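Hydrogenase (NiFe) small subunit HydA (Allochromatium vinosum, PDB 3MYR) probably catalyses, with its large subunit, the oxidation of hydrogen by an acceptor, this small subunit carrying electrons through its iron-sulfur clusters. Local coordinates at residues L214-C219 and V241-C247; F179-H185 and G221-A227; R57-M61 and I96-T100. All coordinates share one frame; numbering follows the deposited sequence.

Contact 1 of 3, residues L214-C219 and V241-C247. With SF4 (iron/sulfur cluster), chain J; F3S (Fe3-s4 cluster), chain K.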
loop_
_atom_site.group_PDB
_atom_site.type_symbol
_atom_site.label_atom_id
_atom_site.label_comp_id
_atom_site.label_asym_id
_atom_site.label_seq_id
_atom_site.Cartn_x
_atom_site.Cartn_y
_atom_site.Cartn_z
ATOM N N LEU A 214 -6.233 -9.493 27.605
ATOM C CA LEU A 214 -4.951 -8.825 27.177
ATOM C C LEU A 214 -4.548 -7.497 27.852
ATOM O O LEU A 214 -3.558 -6.837 27.424
ATOM C CB LEU A 214 -4.970 -8.605 25.674
ATOM C CG LEU A 214 -5.272 -9.900 24.877
ATOM C CD1 LEU A 214 -5.376 -9.618 23.359
ATOM C CD2 LEU A 214 -4.122 -11.005 25.092
ATOM N N TYR A 215 -5.268 -7.148 28.915
ATOM C CA TYR A 215 -5.091 -5.890 29.615
ATOM C C TYR A 215 -3.608 -5.681 30.058
ATOM O O TYR A 215 -3.034 -4.590 29.856
ATOM C CB TYR A 215 -5.989 -5.848 30.867
ATOM C CG TYR A 215 -5.756 -4.579 31.674
ATOM C CD1 TYR A 215 -4.898 -4.556 32.766
ATOM C CD2 TYR A 215 -6.341 -3.411 31.302
ATOM C CE1 TYR A 215 -4.683 -3.380 33.492
ATOM C CE2 TYR A 215 -6.107 -2.242 31.994
ATOM C CZ TYR A 215 -5.277 -2.244 33.066
ATOM O OH TYR A 215 -5.093 -1.049 33.722
ATOM N N ARG A 216 -2.989 -6.750 30.588
ATOM C CA ARG A 216 -1.620 -6.667 31.047
ATOM C C ARG A 216 -0.586 -6.491 29.961
ATOM O O ARG A 216 0.527 -6.012 30.230
ATOM C CB ARG A 216 -1.342 -7.850 32.027
ATOM C CG ARG A 216 -1.734 -7.287 33.347
ATOM C CD ARG A 216 -2.482 -7.979 34.375
ATOM N NE ARG A 216 -1.727 -9.034 34.917
ATOM C CZ ARG A 216 -1.965 -9.666 36.087
ATOM N NH1 ARG A 216 -2.805 -9.195 37.018
ATOM N NH2 ARG A 216 -1.240 -10.763 36.360
ATOM N N LEU A 217 -0.942 -6.842 28.730
ATOM C CA LEU A 217 -0.122 -6.562 27.591
ATOM C C LEU A 217 -0.435 -5.217 26.931
ATOM O O LEU A 217 0.032 -4.984 25.850
ATOM C CB LEU A 217 -0.343 -7.689 26.527
ATOM C CG LEU A 217 0.095 -9.057 27.115
ATOM C CD1 LEU A 217 -0.336 -10.299 26.262
ATOM C CD2 LEU A 217 1.621 -9.072 27.423
ATOM N N GLY A 218 -1.207 -4.328 27.549
ATOM C CA GLY A 218 -1.259 -2.984 27.021
ATOM C C GLY A 218 -2.612 -2.659 26.372
ATOM O O GLY A 218 -2.786 -1.562 25.905
ATOM N N CYS A 219 -3.581 -3.597 26.400
ATOM C CA CYS A 219 -4.830 -3.395 25.627
ATOM C C CYS A 219 -5.497 -2.060 26.048
ATOM O O CYS A 219 -5.676 -1.817 27.242
ATOM C CB CYS A 219 -5.806 -4.554 25.909
ATOM S SG CYS A 219 -7.326 -4.453 24.889
ATOM N N VAL A 241 -8.213 -8.251 18.914
ATOM C CA VAL A 241 -8.104 -8.980 20.173
ATOM C C VAL A 241 -8.427 -10.471 19.959
ATOM O O VAL A 241 -7.772 -11.362 20.503
ATOM C CB VAL A 241 -9.081 -8.342 21.224
ATOM C CG1 VAL A 241 -9.290 -9.329 22.452
ATOM C CG2 VAL A 241 -8.518 -6.955 21.699
ATOM N N GLU A 242 -9.342 -10.774 19.042
ATOM C CA GLU A 242 -9.599 -12.190 18.789
ATOM C C GLU A 242 -8.371 -12.902 18.192
ATOM O O GLU A 242 -8.067 -14.037 18.528
ATOM C CB GLU A 242 -10.804 -12.359 17.855
ATOM C CG GLU A 242 -11.001 -13.811 17.506
ATOM C CD GLU A 242 -12.256 -14.075 16.619
ATOM O OE1 GLU A 242 -12.272 -15.092 15.915
ATOM O OE2 GLU A 242 -13.238 -13.320 16.650
ATOM N N ALA A 243 -7.633 -12.222 17.340
ATOM C CA ALA A 243 -6.386 -12.764 16.819
ATOM C C ALA A 243 -5.158 -12.672 17.740
ATOM O O ALA A 243 -4.070 -12.998 17.287
ATOM C CB ALA A 243 -6.039 -12.096 15.416
ATOM N N GLY A 244 -5.317 -12.132 18.953
ATOM C CA GLY A 244 -4.318 -12.277 20.008
ATOM C C GLY A 244 -3.491 -11.015 20.269
ATOM O O GLY A 244 -2.549 -11.073 20.996
ATOM N N HIS A 245 -3.863 -9.856 19.710
ATOM C CA HIS A 245 -3.092 -8.654 19.988
ATOM C C HIS A 245 -3.948 -7.667 20.773
ATOM O O HIS A 245 -5.106 -7.443 20.411
ATOM C CB HIS A 245 -2.575 -7.984 18.640
ATOM C CG HIS A 245 -1.495 -6.972 18.878
ATOM N ND1 HIS A 245 -1.757 -5.704 19.350
ATOM C CD2 HIS A 245 -0.142 -7.092 18.853
ATOM C CE1 HIS A 245 -0.616 -5.067 19.545
ATOM N NE2 HIS A 245 0.378 -5.885 19.252
ATOM N N PRO A 246 -3.354 -6.961 21.755
ATOM C CA PRO A 246 -4.116 -5.842 22.406
ATOM C C PRO A 246 -4.616 -4.799 21.433
ATOM O O PRO A 246 -3.931 -4.486 20.444
ATOM C CB PRO A 246 -3.127 -5.207 23.365
ATOM C CG PRO A 246 -1.725 -5.880 23.066
ATOM C CD PRO A 246 -2.034 -7.212 22.381
ATOM N N CYS A 247 -5.806 -4.252 21.703
ATOM C CA CYS A 247 -6.301 -3.094 20.957
ATOM C C CYS A 247 -5.253 -1.950 21.189
ATOM O O CYS A 247 -4.857 -1.666 22.327
ATOM C CB CYS A 247 -7.625 -2.718 21.590
ATOM S SG CYS A 247 -8.373 -1.165 20.904
HETATM FE FE1 SF4 J . -11.012 -7.278 25.963
HETATM FE FE2 SF4 J . -9.299 -7.350 28.160
HETATM FE FE3 SF4 J . -8.875 -5.593 26.106
HETATM FE FE4 SF4 J . -10.981 -5.254 27.813
HETATM S S1 SF4 J . -8.764 -5.147 28.305
HETATM S S2 SF4 J . -11.015 -4.982 25.578
HETATM S S3 SF4 J . -11.593 -7.446 28.167
HETATM S S4 SF4 J . -8.799 -7.892 25.991
HETATM FE FE1 F3S K . -8.619 -1.550 18.640
HETATM FE FE3 F3S K . -8.353 -0.399 16.229
HETATM FE FE4 F3S K . -10.343 -2.035 16.613
HETATM S S1 F3S K . -6.670 -1.173 17.517
HETATM S S2 F3S K . -9.666 -3.460 18.113
HETATM S S3 F3S K . -10.056 -0.084 17.689
HETATM S S4 F3S K . -9.173 -1.872 14.787
#

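Contact 2 of 3, residues F179-H185 and G221-A227. With SF4 (iron/sulfur cluster), chain J; F3S (Fe3-s4 cluster), chain K.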
loop_
_atom_site.group_PDB
_atom_site.type_symbol
_atom_site.label_atom_id
_atom_site.label_comp_id
_atom_site.label_asym_id
_atom_site.label_seq_id
_atom_site.Cartn_x
_atom_site.Cartn_y
_atom_site.Cartn_z
ATOM N N PHE A 179 -21.747 2.770 15.262
ATOM C CA PHE A 179 -20.492 2.073 15.114
ATOM C C PHE A 179 -19.540 2.403 16.249
ATOM O O PHE A 179 -18.642 1.599 16.560
ATOM C CB PHE A 179 -19.899 2.386 13.720
ATOM C CG PHE A 179 -20.856 2.042 12.604
ATOM C CD1 PHE A 179 -21.425 0.767 12.550
ATOM C CD2 PHE A 179 -21.304 3.014 11.719
ATOM C CE1 PHE A 179 -22.361 0.421 11.531
ATOM C CE2 PHE A 179 -22.265 2.685 10.704
ATOM C CZ PHE A 179 -22.782 1.410 10.638
ATOM N N TYR A 180 -19.725 3.597 16.840
ATOM C CA TYR A 180 -18.771 4.077 17.819
ATOM C C TYR A 180 -19.455 4.332 19.174
ATOM O O TYR A 180 -18.844 4.889 20.059
ATOM C CB TYR A 180 -18.076 5.343 17.347
ATOM C CG TYR A 180 -17.345 5.119 16.081
ATOM C CD1 TYR A 180 -17.983 5.362 14.836
ATOM C CD2 TYR A 180 -16.018 4.693 16.080
ATOM C CE1 TYR A 180 -17.287 5.197 13.638
ATOM C CE2 TYR A 180 -15.313 4.475 14.861
ATOM C CZ TYR A 180 -15.965 4.698 13.665
ATOM O OH TYR A 180 -15.334 4.466 12.454
ATOM N N GLY A 181 -20.677 3.848 19.361
ATOM C CA GLY A 181 -21.433 4.216 20.535
ATOM C C GLY A 181 -20.976 3.420 21.765
ATOM O O GLY A 181 -21.317 3.785 22.863
ATOM N N GLN A 182 -20.287 2.298 21.593
ATOM C CA GLN A 182 -19.903 1.434 22.771
ATOM C C GLN A 182 -18.425 1.164 22.714
ATOM O O GLN A 182 -17.842 1.080 21.621
ATOM C CB GLN A 182 -20.639 0.076 22.756
ATOM C CG GLN A 182 -22.184 0.189 22.768
ATOM C CD GLN A 182 -22.848 0.747 24.082
ATOM O OE1 GLN A 182 -24.092 0.900 24.124
ATOM N NE2 GLN A 182 -22.065 0.983 25.146
ATOM N N SER A 183 -17.806 0.994 23.873
ATOM C CA SER A 183 -16.381 0.774 23.921
ATOM C C SER A 183 -16.132 -0.660 23.528
ATOM O O SER A 183 -16.989 -1.543 23.715
ATOM C CB SER A 183 -15.802 1.017 25.341
ATOM O OG SER A 183 -16.232 -0.006 26.224
ATOM N N ILE A 184 -14.934 -0.910 23.035
ATOM C CA ILE A 184 -14.453 -2.278 22.802
ATOM C C ILE A 184 -14.602 -3.137 24.090
ATOM O O ILE A 184 -15.131 -4.293 24.067
ATOM C CB ILE A 184 -12.964 -2.242 22.387
ATOM C CG1 ILE A 184 -12.723 -1.494 21.022
ATOM C CG2 ILE A 184 -12.301 -3.651 22.355
ATOM C CD1 ILE A 184 -13.340 -2.196 19.793
ATOM N N HIS A 185 -14.099 -2.591 25.193
ATOM C CA HIS A 185 -14.057 -3.322 26.432
ATOM C C HIS A 185 -15.489 -3.640 26.953
ATOM O O HIS A 185 -15.696 -4.644 27.604
ATOM C CB HIS A 185 -13.187 -2.479 27.366
ATOM C CG HIS A 185 -12.994 -3.022 28.732
ATOM N ND1 HIS A 185 -12.121 -4.089 29.008
ATOM C CD2 HIS A 185 -13.470 -2.568 29.935
ATOM C CE1 HIS A 185 -12.085 -4.247 30.323
ATOM N NE2 HIS A 185 -12.819 -3.290 30.906
ATOM N N GLY A 221 -8.554 -1.307 24.905
ATOM C CA GLY A 221 -9.983 -1.461 24.790
ATOM C C GLY A 221 -10.856 -0.674 25.763
ATOM O O GLY A 221 -11.948 -0.225 25.345
ATOM N N PRO A 222 -10.441 -0.563 27.069
ATOM C CA PRO A 222 -11.314 0.165 28.004
ATOM C C PRO A 222 -11.667 1.614 27.664
ATOM O O PRO A 222 -12.715 2.049 28.103
ATOM C CB PRO A 222 -10.602 0.087 29.361
ATOM C CG PRO A 222 -9.719 -1.260 29.255
ATOM C CD PRO A 222 -9.371 -1.355 27.759
ATOM N N THR A 223 -10.857 2.314 26.852
ATOM C CA THR A 223 -11.080 3.738 26.530
ATOM C C THR A 223 -11.232 3.892 25.007
ATOM O O THR A 223 -11.216 5.000 24.514
ATOM C CB THR A 223 -9.899 4.638 26.975
ATOM O OG1 THR A 223 -8.677 4.155 26.383
ATOM C CG2 THR A 223 -9.788 4.675 28.560
ATOM N N THR A 224 -11.474 2.791 24.292
ATOM C CA THR A 224 -11.595 2.841 22.836
ATOM C C THR A 224 -12.987 2.530 22.341
ATOM O O THR A 224 -13.557 1.468 22.694
ATOM C CB THR A 224 -10.567 1.853 22.195
ATOM O OG1 THR A 224 -9.252 2.226 22.699
ATOM C CG2 THR A 224 -10.576 2.018 20.657
ATOM N N TYR A 225 -13.492 3.399 21.452
ATOM C CA TYR A 225 -14.864 3.267 20.949
ATOM C C TYR A 225 -14.846 2.855 19.469
ATOM O O TYR A 225 -14.242 3.569 18.662
ATOM C CB TYR A 225 -15.666 4.607 21.176
ATOM C CG TYR A 225 -16.055 4.780 22.653
ATOM C CD1 TYR A 225 -17.339 4.428 23.131
ATOM C CD2 TYR A 225 -15.100 5.157 23.579
ATOM C CE1 TYR A 225 -17.646 4.521 24.536
ATOM C CE2 TYR A 225 -15.400 5.301 24.939
ATOM C CZ TYR A 225 -16.652 4.924 25.407
ATOM O OH TYR A 225 -16.867 5.023 26.763
ATOM N N ASN A 226 -15.364 1.657 19.137
ATOM C CA ASN A 226 -15.285 1.127 17.741
ATOM C C ASN A 226 -16.157 -0.102 17.743
ATOM O O ASN A 226 -16.606 -0.496 18.820
ATOM C CB ASN A 226 -13.846 0.793 17.304
ATOM C CG ASN A 226 -13.661 0.905 15.774
ATOM O OD1 ASN A 226 -14.625 0.874 15.071
ATOM N ND2 ASN A 226 -12.426 1.124 15.279
ATOM N N ALA A 227 -16.431 -0.685 16.565
ATOM C CA ALA A 227 -17.378 -1.805 16.430
ATOM C C ALA A 227 -16.644 -3.147 16.280
ATOM O O ALA A 227 -17.269 -4.151 15.910
ATOM C CB ALA A 227 -18.283 -1.605 15.173
HETATM FE FE1 SF4 J . -11.012 -7.278 25.963
HETATM FE FE2 SF4 J . -9.299 -7.350 28.160
HETATM FE FE3 SF4 J . -8.875 -5.593 26.106
HETATM FE FE4 SF4 J . -10.981 -5.254 27.813
HETATM S S1 SF4 J . -8.764 -5.147 28.305
HETATM S S2 SF4 J . -11.015 -4.982 25.578
HETATM S S3 SF4 J . -11.593 -7.446 28.167
HETATM S S4 SF4 J . -8.799 -7.892 25.991
HETATM FE FE1 F3S K . -8.619 -1.550 18.640
HETATM FE FE3 F3S K . -8.353 -0.399 16.229
HETATM FE FE4 F3S K . -10.343 -2.035 16.613
HETATM S S1 F3S K . -6.670 -1.173 17.517
HETATM S S2 F3S K . -9.666 -3.460 18.113
HETATM S S3 F3S K . -10.056 -0.084 17.689
HETATM S S4 F3S K . -9.173 -1.872 14.787
HETATM O O HOH W 1 -14.573 1.491 12.326
HETATM O O HOH W 2 -15.007 0.612 28.593
#

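Contact 3 of 3, residues R57-M61 and I96-T100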
loop_
_atom_site.group_PDB
_atom_site.type_symbol
_atom_site.label_atom_id
_atom_site.label_comp_id
_atom_site.label_asym_id
_atom_site.label_seq_id
_atom_site.Cartn_x
_atom_site.Cartn_y
_atom_site.Cartn_z
ATOM N N ARG A 57 -12.740 17.009 -10.886
ATOM C CA ARG A 57 -13.154 17.445 -9.555
ATOM C C ARG A 57 -13.881 18.817 -9.666
ATOM O O ARG A 57 -14.946 19.015 -9.064
ATOM C CB ARG A 57 -11.976 17.511 -8.563
ATOM C CG ARG A 57 -12.280 18.271 -7.307
ATOM C CD ARG A 57 -11.086 18.314 -6.333
ATOM N NE ARG A 57 -9.962 19.105 -6.801
ATOM C CZ ARG A 57 -9.860 20.424 -6.655
ATOM N NH1 ARG A 57 -8.816 21.043 -7.186
ATOM N NH2 ARG A 57 -10.796 21.136 -6.014
ATOM N N LEU A 58 -13.308 19.748 -10.430
ATOM C CA LEU A 58 -13.901 21.091 -10.543
ATOM C C LEU A 58 -15.284 21.056 -11.214
ATOM O O LEU A 58 -16.190 21.790 -10.838
ATOM C CB LEU A 58 -12.945 22.080 -11.276
ATOM C CG LEU A 58 -11.571 22.249 -10.572
ATOM C CD1 LEU A 58 -10.647 23.071 -11.507
ATOM C CD2 LEU A 58 -11.734 22.965 -9.244
ATOM N N GLN A 59 -15.448 20.199 -12.211
ATOM C CA GLN A 59 -16.742 20.103 -12.870
ATOM C C GLN A 59 -17.793 19.451 -11.928
ATOM O O GLN A 59 -18.938 19.883 -11.834
ATOM C CB GLN A 59 -16.597 19.313 -14.158
ATOM C CG GLN A 59 -17.905 19.249 -15.000
ATOM C CD GLN A 59 -17.843 18.223 -16.145
ATOM O OE1 GLN A 59 -16.767 17.733 -16.503
ATOM N NE2 GLN A 59 -19.004 17.882 -16.703
ATOM N N ALA A 60 -17.384 18.454 -11.166
ATOM C CA ALA A 60 -18.253 17.963 -10.100
ATOM C C ALA A 60 -18.666 19.057 -9.140
ATOM O O ALA A 60 -19.820 19.115 -8.775
ATOM C CB ALA A 60 -17.607 16.759 -9.334
ATOM N N MET A 61 -17.741 19.884 -8.683
ATOM C CA MET A 61 -18.091 20.919 -7.739
ATOM C C MET A 61 -19.061 21.945 -8.398
ATOM O O MET A 61 -20.003 22.390 -7.752
ATOM C CB MET A 61 -16.856 21.652 -7.227
ATOM C CG MET A 61 -15.939 20.772 -6.293
ATOM S SD MET A 61 -14.305 21.522 -6.261
ATOM C CE MET A 61 -14.673 23.210 -5.767
ATOM N N ILE A 96 -6.958 23.244 -1.178
ATOM C CA ILE A 96 -7.871 22.331 -1.875
ATOM C C ILE A 96 -9.035 21.936 -0.946
ATOM O O ILE A 96 -10.199 21.924 -1.332
ATOM C CB ILE A 96 -7.121 21.068 -2.379
ATOM C CG1 ILE A 96 -6.035 21.445 -3.442
ATOM C CG2 ILE A 96 -8.157 20.027 -2.924
ATOM C CD1 ILE A 96 -4.827 20.365 -3.387
ATOM N N LEU A 97 -8.713 21.635 0.311
ATOM C CA LEU A 97 -9.728 21.339 1.306
ATOM C C LEU A 97 -10.759 22.465 1.384
ATOM O O LEU A 97 -11.992 22.206 1.219
ATOM C CB LEU A 97 -9.088 21.104 2.684
ATOM C CG LEU A 97 -10.098 20.985 3.854
ATOM C CD1 LEU A 97 -10.753 19.573 3.723
ATOM C CD2 LEU A 97 -9.344 21.007 5.195
ATOM N N MET A 98 -10.289 23.700 1.591
ATOM C CA MET A 98 -11.208 24.781 1.879
ATOM C C MET A 98 -12.021 25.057 0.636
ATOM O O MET A 98 -13.222 25.274 0.728
ATOM C CB MET A 98 -10.492 26.079 2.386
ATOM C CG MET A 98 -9.747 25.862 3.769
ATOM S SD MET A 98 -10.703 24.908 4.971
ATOM C CE MET A 98 -11.899 26.208 5.413
ATOM N N GLU A 99 -11.393 24.997 -0.544
ATOM C CA GLU A 99 -12.142 25.310 -1.771
ATOM C C GLU A 99 -13.168 24.157 -2.108
ATOM O O GLU A 99 -14.271 24.437 -2.532
ATOM C CB GLU A 99 -11.155 25.583 -2.904
ATOM C CG GLU A 99 -11.605 25.102 -4.276
ATOM C CD GLU A 99 -10.460 25.038 -5.334
ATOM O OE1 GLU A 99 -9.947 26.128 -5.693
ATOM O OE2 GLU A 99 -10.080 23.920 -5.799
ATOM N N THR A 100 -12.847 22.889 -1.834
ATOM C CA THR A 100 -13.735 21.817 -2.198
ATOM C C THR A 100 -14.901 21.675 -1.196
ATOM O O THR A 100 -16.040 21.400 -1.595
ATOM C CB THR A 100 -12.951 20.514 -2.235
ATOM O OG1 THR A 100 -11.817 20.713 -3.084
ATOM C CG2 THR A 100 -13.767 19.397 -2.788
#

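Contact 1 of 3, residues L214-C219 and V241-C247
C219 and P246 bring the two loops closest, their CA atoms 4.1 Å apart, where irregular chain runs between the [4Fe-4S] cluster bound by one histidine and three cysteines and the [3Fe-4S] cluster, both in the C-terminal part of the small subunit. In 241-247 a type I turn from V241 to G244 leads up to P246; in 214-219 a short 3-10 piece precedes G218, whose backbone angles (110°/2°) call for glycine. The P246 ring wedges against the opposite backbone: CB presses on C219 CA at a tight 3.4 Å, and CG lies 3.4 Å from L217 O. L214 reaches in with CD1, which ends 3.5 Å from H245 C and also touches the V241 CG1 methyl, which in turn lies near S4 of the [4Fe-4S] cluster. H245 itself is turned back on its own loop, ND1 giving a hydrogen bond to P246 O on an in-plane lone pair, while NE2 bonds Y262. Each cysteine serves a different cluster, C247 SG binding iron FE1 of the [3Fe-4S] group. C219 SG, swung anti to its own N (chi1 -175°), binds FE3 of the [4Fe-4S] cluster at 2.3 Å and takes a weak hydrogen bond from C247 N at 3.5 Å.

Contact 2 of 3, residues F179-H185 and G221-A227
P222 lies over one face of the H185 ring, CG 3.7 Å from the centroid and 10° off the normal, a CH-pi contact at the histidine ligand of a [4Fe-4S] cluster. Both loops belong to the C-terminal part of the small subunit, and a single beta bridge, S183 with Y225, joins them beside its two clusters. The Y225 ring receives S183 CB over a face in a second CH-pi contact, while Y180 O and G181 C sit at its edge. The Y180 ring turns its own edge to Y225 O, with CD2 3.3 Å away, and lies alongside the N226 amide, the two planes 26° apart. A water donates to both Y180 OH and N226 OD1; the hydroxyl also bonds P145. I184 N gives a nearly straight 2.8 Å hydrogen bond to T224 O. G221 O is gripped twice, by H185 N and T224 N from opposite faces of its carbonyl plane. G221 CA lies so near S2 of the [4Fe-4S] cluster that a CB would probably collide with it. I184 packs CG2 against that sulfur and CD1 against N226 CB. H185 CG, anti to the backbone N (chi1 180°), carries the ring to the cluster, where ND1 binds FE4 of the [4Fe-4S] group at 2.0 Å.

Contact 3 of 3, residues R57-M61 and I96-T100
Buried R57 reaches out to the partly exposed E99 of the neighbouring helix: NH2 gives a 2.9 Å hydrogen bond to E99 OE2, near straight at 167°, on the carboxylate's anti lone pair. The two flat groups are almost coplanar, the oxygen lies at the guanidinium edge, and NH1 adds a weak bond to it as part of the same salt bridge. The arginine chain is extended to CD and then bends (chi3 68°), which turns the guanidinium across to the facing helix. I96 CG2 covers one face of that group at 4.1 Å from CZ, and NH2 lies 3.1 Å from T100 OG1, whose hydroxyl donates to I96 O. NH1 also forms a second salt bridge, to E54. With an alanine at this position, E99 and E54 would both probably lose their charge partner, and I96 CG2 the flat group it lies against. Helices 50-63 and 93-101 flank the same side of the alpha/beta core of the N-terminal region, whose sheet is mostly parallel, M61 and T100 both reaching strand 5-10. Their segments run at 30° with axes 12.1 Å apart, a spacing bridged by long side chains. The close-packed part is M61, with CE 3.5 Å from E99 O and SD beside T100 CG2. Toward solvent the packing thins: exposed L58 adds little beyond CD2, 3.9 Å from E99 OE2.

Overall arrangement
From the N terminus, contact 3 closes first, joining helix 50-63 to helix 93-101 across a connection that includes strand 69-77 of the central sheet. It belongs to the N-terminal alpha/beta region and is complete before the others open. Contacts 1 and 2 follow in the C-terminal part, and their segments alternate: 179-185, 214-219, 221-227, then 241-247, so the two closures cross. They also touch, C247 CB packing 3.7 Å from G221 N, and share the same two clusters, binding that part of the chain into one cluster-bearing unit. Contact 3 lies on the opposite side of the chain's centre, its own centre about 42 Å from that of contact 1 and about 34 Å from that of contact 2.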